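Local coordinates for protein aminoglycoside phosphotransferase (Alicyclobacillus acidocaldarius subsp. acidocaldarius, PDB 4PDY) that probably transfers phosphate groups to a small-molecule acceptor and has a protein-kinase-like fold, at residues D153-F158 with E198-F203; A160-L165 with E191-A196; G220-D225 with A253-H258. One frame throughout, in Å; residues are numbered along the deposited sequence. Where two conformers were deposited one is given.

Helix 154-173 leads away from Asp153 through the first segment of contact 1 and then that of contact 2. The chain turns back by way of helix 180-187 and returns along helix 189-203, so contact 2 closes first, around 25 residues, and contact 1 closes outside it, around 39. The two join in one seam, where Leu200 CD1 of contact 1 lies 3.9 Å from Trp162 CD1 of contact 2. Contact 3 follows in series and ties the loop after strand 221-222 to helix 252-266, nearer the centre of the chain. Ile298 of helix 289-300 touches both Phe203 of contact 1 and Ala257 of contact 3.

Contact 1 (D153-F158 with E198-F203); sequences DVFGLF and ESLALF
Phe203 and Phe158 form the aromatic core of this contact. Their planes are nearly parallel, at 18°, but the rings are displaced past each other with little face shared, their centroids 5.3 Å apart. The touch is made by Phe158 CD2, which lies 3.6 Å from Phe203 CZ. The Phe203 ring reaches between the helices because CG stands anti to its carbonyl carbon (chi1 -76°). Further apolar contacts extend the patch. Both methyls of Val154 meet the Phe203 ring at CE1, CG1 at 3.7 Å, with the two side chains crossing at about a right angle. Phe155 takes the CB of Phe203 at its ring edge, in plane, 3.7 Å from CD1. Leu200 puts its CD2 branch between two phenylalanines, 4.0 Å from Phe155 CE1 and about as far from Phe158 CB.

Helices 154-173 and 189-203 run antiparallel here in the helical lobe of the kinase-like fold, the first turn of one beside the last turn of the other, with axes 10.1 Å apart. Ala297 and Ile298 of helix 289-300 also pack on Phe203, while Phe301 and a cation-pi contact from Arg161 attend the Phe158 ring. An alanine in place of Phe203 would probably open a gap between the helices and leave Val154 and the Phe158 ring without their main partner across the seam.

The polar element is local. Asp153 is the N-cap of helix 154-173: its OD1 accepts from Gly156 N at 3.0 Å, the donor standing well above the carboxylate plane.

Contact 2 (A160-L165 with E191-A196); sequences ARWRDL and ELHRDA
Trp162 and Leu165 pack on Leu192, His193 and Ala196 in an apolar contact between two antiparallel helices, 154-173 and 189-203, far out in the helical lobe. The short segments have axes 11.0 Å apart, their directions 164° from each other. Trp162 does most of the work. Its CG lies anti to the backbone N (chi1 162°), which swings the indole across the gap toward the second helix. There the CB of Ala196 sits 3.4 Å from CE3, above the indole plane and nearer its border than its middle. The fit is close, and the small alanine lets the large ring lie near the opposing backbone.

One turn earlier on the second helix, His193 brings its imidazole beside the outer end of the indole. The planes are nearly parallel, at 10°, but so displaced that little ring area is shared: the centroids of the imidazole and the six-membered ring are 5.0 Å apart. It is mainly His193 CD2 that touches, 3.4 Å from Trp162 CZ2 and equally near CH2. Leu165 and Leu192 add a looser aliphatic touch, with Leu165 CD2 4.4 Å from Leu192 CB. Trp169, further along helix 154-173, meets the Trp162 ring at a steep angle and touches both Leu192 and His193.

Polar side chains bind the pair to the rest of the lobe. Asp195 makes salt bridges to Arg300 and Arg335, and Asp164 is held by Trp306, His310 and His314 of helix 303-315. The result is an antiparallel helix pair in the largely helical C-terminal lobe characteristic of aminoglycoside phosphotransferases and their kinase-like relatives.

Contact 3 (G220-D225 with A253-H258); sequences GWCHLD and ALDMAH
Leu254 of helix 252-266 meets the first segment at two points: its CB is 4.1 Å from Leu224 CD2 and 4.3 Å from Cys222 SG. The two leucines make a modest aliphatic contact beside the polar centre.

Asp255, next in sequence, supplies that centre. Its carboxylate takes two successive backbone N-H groups, one on each oxygen: His223 N gives to OD2 at 2.8 Å and Leu224 N to OD1 at 3.0 Å, both through the syn lone pairs and both fairly straight, at 158° and 156°. Helix-like backbone angles at His223 turn the two N-H groups to the same side. This paired grip fixes the carboxylate's rotation and gives each oxygen of a buried side chain an N-H donor. Cys222 CB packs 3.2 Å from Asp255 OD2, and Leu131 of helix 121-137 also touches the side chain.

The arrangement is consistent with that of the helix F aspartate in protein kinases, which holds the backbone of the catalytic loop. His223, Leu224 and Asp225 probably occupy the places of the HRD (kinase) or HGD (phosphotransferase) motif, which would put Asp225 where relatives have their catalytic aspartate. The His223 ring steadies the same turn from within: ND1 accepts from Asp225 N at 3.1 Å, while NE2 bonds to the carbonyl of Ile242, a residue that lines the pocket of the bound histidine.

Met256, a selenomethionine, turns away from the first segment and packs against helices 271-284 and 289-300.

Contact 1 (D153-F158 with E198-F203)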
loop_
_atom_site.group_PDB
_atom_site.type_symbol
_atom_site.label_atom_id
_atom_site.label_comp_id
_atom_site.label_asym_id
_atom_site.label_seq_id
_atom_site.Cartn_x
_atom_site.Cartn_y
_atom_site.Cartn_z
ATOM N N ASP A 153 11.327 -5.115 -10.511
ATOM C CA ASP A 153 11.101 -6.175 -11.471
ATOM C C ASP A 153 9.695 -6.751 -11.248
ATOM O O ASP A 153 9.527 -7.852 -10.702
ATOM C CB ASP A 153 12.178 -7.252 -11.310
ATOM C CG ASP A 153 11.943 -8.449 -12.207
ATOM O OD1 ASP A 153 11.253 -8.288 -13.241
ATOM O OD2 ASP A 153 12.436 -9.548 -11.861
ATOM N N VAL A 154 8.688 -5.989 -11.665
ATOM C CA VAL A 154 7.303 -6.391 -11.438
ATOM C C VAL A 154 6.957 -7.651 -12.252
ATOM O O VAL A 154 6.264 -8.528 -11.753
ATOM C CB VAL A 154 6.303 -5.219 -11.657
ATOM C CG1 VAL A 154 6.195 -4.822 -13.125
ATOM C CG2 VAL A 154 4.928 -5.567 -11.120
ATOM N N PHE A 155 7.434 -7.764 -13.497
ATOM C CA PHE A 155 7.183 -8.986 -14.258
ATOM C C PHE A 155 7.686 -10.227 -13.499
ATOM O O PHE A 155 6.964 -11.205 -13.356
ATOM C CB PHE A 155 7.800 -8.945 -15.662
ATOM C CG PHE A 155 7.685 -10.254 -16.397
ATOM C CD1 PHE A 155 6.507 -10.592 -17.058
ATOM C CD2 PHE A 155 8.741 -11.160 -16.411
ATOM C CE1 PHE A 155 6.393 -11.794 -17.731
ATOM C CE2 PHE A 155 8.608 -12.378 -17.052
ATOM C CZ PHE A 155 7.440 -12.697 -17.712
ATOM N N GLY A 156 8.931 -10.186 -13.033
ATOM C CA GLY A 156 9.538 -11.351 -12.378
ATOM C C GLY A 156 8.791 -11.737 -11.116
ATOM O O GLY A 156 8.657 -12.915 -10.806
ATOM N N LEU A 157 8.321 -10.737 -10.384
ATOM C CA LEU A 157 7.556 -10.971 -9.167
ATOM C C LEU A 157 6.284 -11.762 -9.471
ATOM O O LEU A 157 6.000 -12.789 -8.855
ATOM C CB LEU A 157 7.212 -9.625 -8.530
ATOM C CG LEU A 157 6.352 -9.611 -7.273
ATOM C CD1 LEU A 157 7.119 -10.142 -6.065
ATOM C CD2 LEU A 157 5.888 -8.183 -7.031
ATOM N N PHE A 158 5.538 -11.304 -10.469
ATOM C CA PHE A 158 4.305 -11.963 -10.833
ATOM C C PHE A 158 4.535 -13.309 -11.533
ATOM O O PHE A 158 3.752 -14.247 -11.332
ATOM C CB PHE A 158 3.395 -11.019 -11.615
ATOM C CG PHE A 158 2.679 -10.013 -10.724
ATOM C CD1 PHE A 158 1.657 -10.418 -9.879
ATOM C CD2 PHE A 158 3.060 -8.688 -10.690
ATOM C CE1 PHE A 158 1.006 -9.518 -9.045
ATOM C CE2 PHE A 158 2.418 -7.778 -9.862
ATOM C CZ PHE A 158 1.388 -8.193 -9.051
ATOM N N GLU A 198 -3.212 -13.765 -18.742
ATOM C CA GLU A 198 -3.560 -12.461 -19.314
ATOM C C GLU A 198 -2.727 -11.364 -18.678
ATOM O O GLU A 198 -2.284 -10.448 -19.357
ATOM C CB GLU A 198 -5.055 -12.162 -19.163
ATOM C CG GLU A 198 -5.937 -13.062 -20.023
ATOM C CD GLU A 198 -7.426 -12.826 -19.833
ATOM O OE1 GLU A 198 -7.787 -11.895 -19.111
ATOM O OE2 GLU A 198 -8.246 -13.563 -20.424
ATOM N N SER A 199 -2.499 -11.480 -17.366
ATOM C CA SER A 199 -1.664 -10.503 -16.669
ATOM C C SER A 199 -0.217 -10.498 -17.168
ATOM O O SER A 199 0.333 -9.449 -17.509
ATOM C CB SER A 199 -1.698 -10.769 -15.158
ATOM O OG SER A 199 -0.713 -10.001 -14.481
ATOM N N LEU A 200 0.389 -11.679 -17.226
ATOM C CA LEU A 200 1.771 -11.774 -17.679
ATOM C C LEU A 200 1.903 -11.322 -19.137
ATOM O O LEU A 200 2.879 -10.680 -19.464
ATOM C CB LEU A 200 2.317 -13.183 -17.485
ATOM C CG LEU A 200 2.417 -13.657 -16.022
ATOM C CD1 LEU A 200 2.855 -15.111 -15.973
ATOM C CD2 LEU A 200 3.385 -12.802 -15.234
ATOM N N ALA A 201 0.897 -11.594 -19.974
ATOM C CA ALA A 201 0.916 -11.097 -21.365
ATOM C C ALA A 201 0.924 -9.565 -21.399
ATOM O O ALA A 201 1.631 -8.937 -22.191
ATOM C CB ALA A 201 -0.258 -11.648 -22.174
ATOM N N LEU A 202 0.153 -8.943 -20.501
ATOM C CA LEU A 202 0.148 -7.482 -20.431
ATOM C C LEU A 202 1.485 -6.929 -19.982
ATOM O O LEU A 202 1.965 -5.939 -20.529
ATOM C CB LEU A 202 -0.953 -6.958 -19.508
ATOM C CG LEU A 202 -2.354 -6.930 -20.115
ATOM C CD1 LEU A 202 -3.364 -6.700 -19.007
ATOM C CD2 LEU A 202 -2.479 -5.852 -21.175
ATOM N N PHE A 203 2.109 -7.576 -19.007
ATOM C CA PHE A 203 3.443 -7.160 -18.570
ATOM C C PHE A 203 4.502 -7.264 -19.680
ATOM O O PHE A 203 5.484 -6.542 -19.638
ATOM C CB PHE A 203 3.907 -7.956 -17.346
ATOM C CG PHE A 203 3.265 -7.531 -16.039
ATOM C CD1 PHE A 203 3.441 -6.245 -15.520
ATOM C CD2 PHE A 203 2.528 -8.442 -15.316
ATOM C CE1 PHE A 203 2.863 -5.879 -14.308
ATOM C CE2 PHE A 203 1.946 -8.076 -14.109
ATOM C CZ PHE A 203 2.118 -6.800 -13.614
#

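Contact 2 (A160-L165 with E191-A196)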
loop_
_atom_site.group_PDB
_atom_site.type_symbol
_atom_site.label_atom_id
_atom_site.label_comp_id
_atom_site.label_asym_id
_atom_site.label_seq_id
_atom_site.Cartn_x
_atom_site.Cartn_y
_atom_site.Cartn_z
ATOM N N ALA A 160 6.921 -15.376 -10.813
ATOM C CA ALA A 160 7.221 -16.287 -9.723
ATOM C C ALA A 160 5.948 -16.693 -8.978
ATOM O O ALA A 160 5.757 -17.861 -8.636
ATOM C CB ALA A 160 8.218 -15.643 -8.767
ATOM N N ARG A 161 5.065 -15.721 -8.776
ATOM C CA ARG A 161 3.779 -15.992 -8.107
ATOM C C ARG A 161 2.908 -16.951 -8.921
ATOM O O ARG A 161 2.272 -17.850 -8.374
ATOM C CB ARG A 161 3.020 -14.695 -7.807
ATOM C CG ARG A 161 3.739 -13.857 -6.762
ATOM C CD ARG A 161 3.140 -12.473 -6.651
ATOM N NE ARG A 161 3.703 -11.760 -5.501
ATOM C CZ ARG A 161 3.468 -10.481 -5.244
ATOM N NH1 ARG A 161 2.698 -9.766 -6.058
ATOM N NH2 ARG A 161 3.998 -9.911 -4.167
ATOM N N TRP A 162 2.929 -16.787 -10.249
ATOM C CA TRP A 162 2.169 -17.688 -11.099
ATOM C C TRP A 162 2.725 -19.129 -10.988
ATOM O O TRP A 162 1.981 -20.098 -10.844
ATOM C CB TRP A 162 2.202 -17.222 -12.569
ATOM C CG TRP A 162 1.810 -18.316 -13.541
ATOM C CD1 TRP A 162 2.553 -18.786 -14.590
ATOM C CD2 TRP A 162 0.630 -19.116 -13.495
ATOM N NE1 TRP A 162 1.893 -19.822 -15.209
ATOM C CE2 TRP A 162 0.713 -20.052 -14.548
ATOM C CE3 TRP A 162 -0.487 -19.145 -12.645
ATOM C CZ2 TRP A 162 -0.295 -20.986 -14.800
ATOM C CZ3 TRP A 162 -1.486 -20.081 -12.885
ATOM C CH2 TRP A 162 -1.380 -20.994 -13.958
ATOM N N ARG A 163 4.042 -19.255 -11.077
ATOM C CA ARG A 163 4.673 -20.561 -10.970
ATOM C C ARG A 163 4.340 -21.230 -9.639
ATOM O O ARG A 163 4.037 -22.410 -9.581
ATOM C CB ARG A 163 6.184 -20.437 -11.159
ATOM C CG ARG A 163 6.548 -20.116 -12.600
ATOM C CD ARG A 163 8.003 -19.749 -12.768
ATOM N NE ARG A 163 8.336 -19.658 -14.191
ATOM C CZ ARG A 163 9.438 -19.104 -14.683
ATOM N NH1 ARG A 163 10.343 -18.556 -13.876
ATOM N NH2 ARG A 163 9.626 -19.086 -15.994
ATOM N N ASP A 164 4.320 -20.429 -8.576
ATOM C CA ASP A 164 3.952 -20.916 -7.241
ATOM C C ASP A 164 2.493 -21.387 -7.196
ATOM O O ASP A 164 2.181 -22.486 -6.736
ATOM C CB ASP A 164 4.188 -19.772 -6.261
ATOM C CG ASP A 164 4.031 -20.177 -4.798
ATOM O OD1 ASP A 164 4.272 -21.333 -4.426
ATOM O OD2 ASP A 164 3.645 -19.291 -4.005
ATOM N N LEU A 165 1.599 -20.541 -7.711
ATOM C CA LEU A 165 0.180 -20.851 -7.721
ATOM C C LEU A 165 -0.104 -22.175 -8.448
ATOM O O LEU A 165 -0.852 -23.007 -7.948
ATOM C CB LEU A 165 -0.622 -19.701 -8.328
ATOM C CG LEU A 165 -2.152 -19.826 -8.323
ATOM C CD1 LEU A 165 -2.704 -20.089 -6.919
ATOM C CD2 LEU A 165 -2.753 -18.559 -8.911
ATOM N N GLU A 191 -10.003 -20.445 -14.277
ATOM C CA GLU A 191 -10.083 -18.982 -14.219
ATOM C C GLU A 191 -8.784 -18.367 -13.709
ATOM O O GLU A 191 -8.349 -17.319 -14.178
ATOM C CB GLU A 191 -11.250 -18.486 -13.355
ATOM C CG GLU A 191 -11.255 -16.960 -13.146
ATOM C CD GLU A 191 -12.361 -16.449 -12.223
ATOM O OE1 GLU A 191 -12.052 -16.035 -11.047
ATOM O OE2 GLU A 191 -13.533 -16.466 -12.683
ATOM N N LEU A 192 -8.204 -18.972 -12.688
ATOM C CA LEU A 192 -6.957 -18.454 -12.147
ATOM C C LEU A 192 -5.855 -18.484 -13.213
ATOM O O LEU A 192 -5.104 -17.531 -13.370
ATOM C CB LEU A 192 -6.545 -19.278 -10.925
ATOM C CG LEU A 192 -7.417 -19.165 -9.673
ATOM C CD1 LEU A 192 -6.886 -20.164 -8.657
ATOM C CD2 LEU A 192 -7.366 -17.765 -9.107
ATOM N N HIS A 193 -5.783 -19.596 -13.938
ATOM C CA HIS A 193 -4.802 -19.758 -15.023
ATOM C C HIS A 193 -5.006 -18.684 -16.101
ATOM O O HIS A 193 -4.049 -18.020 -16.522
ATOM C CB HIS A 193 -4.904 -21.177 -15.598
ATOM C CG HIS A 193 -3.908 -21.495 -16.675
ATOM N ND1 HIS A 193 -4.004 -22.626 -17.450
ATOM C CD2 HIS A 193 -2.797 -20.845 -17.094
ATOM C CE1 HIS A 193 -2.998 -22.660 -18.306
ATOM N NE2 HIS A 193 -2.252 -21.589 -18.114
ATOM N N ARG A 194 -6.251 -18.484 -16.505
ATOM C CA ARG A 194 -6.570 -17.488 -17.532
ATOM C C ARG A 194 -6.141 -16.094 -17.091
ATOM O O ARG A 194 -5.499 -15.356 -17.828
ATOM C CB ARG A 194 -8.064 -17.485 -17.863
ATOM C CG ARG A 194 -8.381 -16.695 -19.120
ATOM C CD ARG A 194 -9.862 -16.421 -19.374
ATOM N NE ARG A 194 -10.769 -17.426 -18.821
ATOM C CZ ARG A 194 -11.659 -17.232 -17.841
ATOM N NH1 ARG A 194 -11.823 -16.053 -17.263
ATOM N NH2 ARG A 194 -12.416 -18.245 -17.447
ATOM N N ASP A 195 -6.489 -15.735 -15.856
ATOM C CA ASP A 195 -6.144 -14.415 -15.365
ATOM C C ASP A 195 -4.630 -14.200 -15.244
ATOM O O ASP A 195 -4.115 -13.142 -15.600
ATOM C CB ASP A 195 -6.776 -14.177 -13.989
ATOM C CG ASP A 195 -8.256 -13.815 -14.038
ATOM O OD1 ASP A 195 -8.788 -13.489 -15.115
ATOM O OD2 ASP A 195 -8.883 -13.837 -12.945
ATOM N N ALA A 196 -3.913 -15.191 -14.706
ATOM C CA ALA A 196 -2.462 -15.079 -14.594
ATOM C C ALA A 196 -1.820 -14.927 -15.981
ATOM O O ALA A 196 -0.931 -14.098 -16.156
ATOM C CB ALA A 196 -1.872 -16.282 -13.878
#

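Contact 3 (G220-D225 with A253-H258)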
loop_
_atom_site.group_PDB
_atom_site.type_symbol
_atom_site.label_atom_id
_atom_site.label_comp_id
_atom_site.label_asym_id
_atom_site.label_seq_id
_atom_site.Cartn_x
_atom_site.Cartn_y
_atom_site.Cartn_z
ATOM N N GLY A 220 9.741 10.276 -9.350
ATOM C CA GLY A 220 8.494 10.375 -8.641
ATOM C C GLY A 220 8.421 9.168 -7.737
ATOM O O GLY A 220 8.637 8.014 -8.162
ATOM N N TRP A 221 8.149 9.427 -6.454
ATOM C CA TRP A 221 8.069 8.378 -5.457
ATOM C C TRP A 221 6.646 7.875 -5.303
ATOM O O TRP A 221 5.682 8.640 -5.420
ATOM C CB TRP A 221 8.551 8.914 -4.108
ATOM C CG TRP A 221 9.998 9.224 -4.026
ATOM C CD1 TRP A 221 10.772 9.865 -4.965
ATOM C CD2 TRP A 221 10.862 8.963 -2.914
ATOM N NE1 TRP A 221 12.069 9.986 -4.510
ATOM C CE2 TRP A 221 12.153 9.422 -3.263
ATOM C CE3 TRP A 221 10.681 8.341 -1.669
ATOM C CZ2 TRP A 221 13.240 9.313 -2.393
ATOM C CZ3 TRP A 221 11.755 8.218 -0.823
ATOM C CH2 TRP A 221 13.019 8.715 -1.178
ATOM N N CYS A 222 6.522 6.599 -4.990
ATOM C CA CYS A 222 5.290 6.014 -4.474
ATOM C C CYS A 222 5.406 5.845 -2.971
ATOM O O CYS A 222 6.493 5.733 -2.430
ATOM C CB CYS A 222 4.982 4.650 -5.114
ATOM S SG CYS A 222 4.272 4.726 -6.763
ATOM N N HIS A 223 4.244 5.842 -2.313
ATOM C CA HIS A 223 4.173 5.620 -0.879
ATOM C C HIS A 223 4.380 4.141 -0.522
ATOM O O HIS A 223 5.104 3.808 0.408
ATOM C CB HIS A 223 2.815 6.113 -0.383
ATOM C CG HIS A 223 2.597 5.935 1.086
ATOM N ND1 HIS A 223 2.068 4.782 1.614
ATOM C CD2 HIS A 223 2.806 6.771 2.130
ATOM C CE1 HIS A 223 1.943 4.922 2.928
ATOM N NE2 HIS A 223 2.408 6.104 3.257
ATOM N N LEU A 224 3.724 3.253 -1.273
ATOM C CA LEU A 224 3.937 1.796 -1.185
ATOM C C LEU A 224 3.526 1.148 0.136
ATOM O O LEU A 224 3.894 0.018 0.415
ATOM C CB LEU A 224 5.367 1.412 -1.553
ATOM C CG LEU A 224 5.800 1.863 -2.958
ATOM C CD1 LEU A 224 7.246 1.502 -3.264
ATOM C CD2 LEU A 224 4.872 1.296 -4.026
ATOM N N ASP A 225 2.693 1.834 0.925
ATOM C CA ASP A 225 2.055 1.175 2.064
ATOM C C ASP A 225 0.653 1.740 2.229
ATOM O O ASP A 225 0.268 2.286 3.282
ATOM C CB ASP A 225 2.900 1.350 3.315
ATOM C CG ASP A 225 2.562 0.347 4.398
ATOM O OD1 ASP A 225 1.811 -0.626 4.141
ATOM O OD2 ASP A 225 3.063 0.542 5.519
ATOM N N ALA A 253 1.792 3.699 -11.333
ATOM C CA ALA A 253 0.870 2.592 -11.436
ATOM C C ALA A 253 0.867 1.674 -10.210
ATOM O O ALA A 253 -0.142 1.005 -9.935
ATOM C CB ALA A 253 1.189 1.774 -12.697
ATOM N N LEU A 254 1.995 1.579 -9.507
ATOM C CA LEU A 254 2.027 0.722 -8.319
ATOM C C LEU A 254 1.085 1.217 -7.220
ATOM O O LEU A 254 0.272 0.445 -6.740
ATOM C CB LEU A 254 3.428 0.581 -7.775
ATOM C CG LEU A 254 4.415 -0.230 -8.628
ATOM C CD1 LEU A 254 5.761 -0.316 -7.938
ATOM C CD2 LEU A 254 3.883 -1.623 -8.928
ATOM N N ASP A 255 1.163 2.495 -6.875
ATOM C CA ASP A 255 0.253 3.034 -5.878
ATOM C C ASP A 255 -1.183 2.973 -6.401
ATOM O O ASP A 255 -2.109 2.649 -5.654
ATOM C CB ASP A 255 0.629 4.477 -5.519
ATOM C CG ASP A 255 1.642 4.601 -4.346
ATOM O OD1 ASP A 255 1.993 3.605 -3.657
ATOM O OD2 ASP A 255 2.118 5.755 -4.158
HETATM N N MSE A 256 -1.383 3.286 -7.680
HETATM C CA MSE A 256 -2.727 3.283 -8.232
HETATM C C MSE A 256 -3.358 1.910 -8.180
HETATM O O MSE A 256 -4.504 1.759 -7.747
HETATM C CB MSE A 256 -2.690 3.871 -9.639
HETATM C CG MSE A 256 -4.083 4.272 -10.090
HETATM SE SE MSE A 256 -4.036 4.918 -11.931
HETATM C CE MSE A 256 -2.592 6.251 -12.006
ATOM N N ALA A 257 -2.612 0.891 -8.613
ATOM C CA ALA A 257 -3.114 -0.476 -8.617
ATOM C C ALA A 257 -3.338 -1.002 -7.201
ATOM O O ALA A 257 -4.260 -1.763 -6.980
ATOM C CB ALA A 257 -2.173 -1.401 -9.400
ATOM N N HIS A 258 -2.435 -0.687 -6.287
ATOM C CA HIS A 258 -2.608 -1.160 -4.899
ATOM C C HIS A 258 -3.845 -0.553 -4.214
ATOM O O HIS A 258 -4.617 -1.294 -3.611
ATOM C CB HIS A 258 -1.327 -0.941 -4.081
ATOM C CG HIS A 258 -0.135 -1.683 -4.623
ATOM N ND1 HIS A 258 1.153 -1.243 -4.438
ATOM C CD2 HIS A 258 -0.047 -2.796 -5.388
ATOM C CE1 HIS A 258 1.995 -2.077 -5.028
ATOM N NE2 HIS A 258 1.290 -3.041 -5.594
#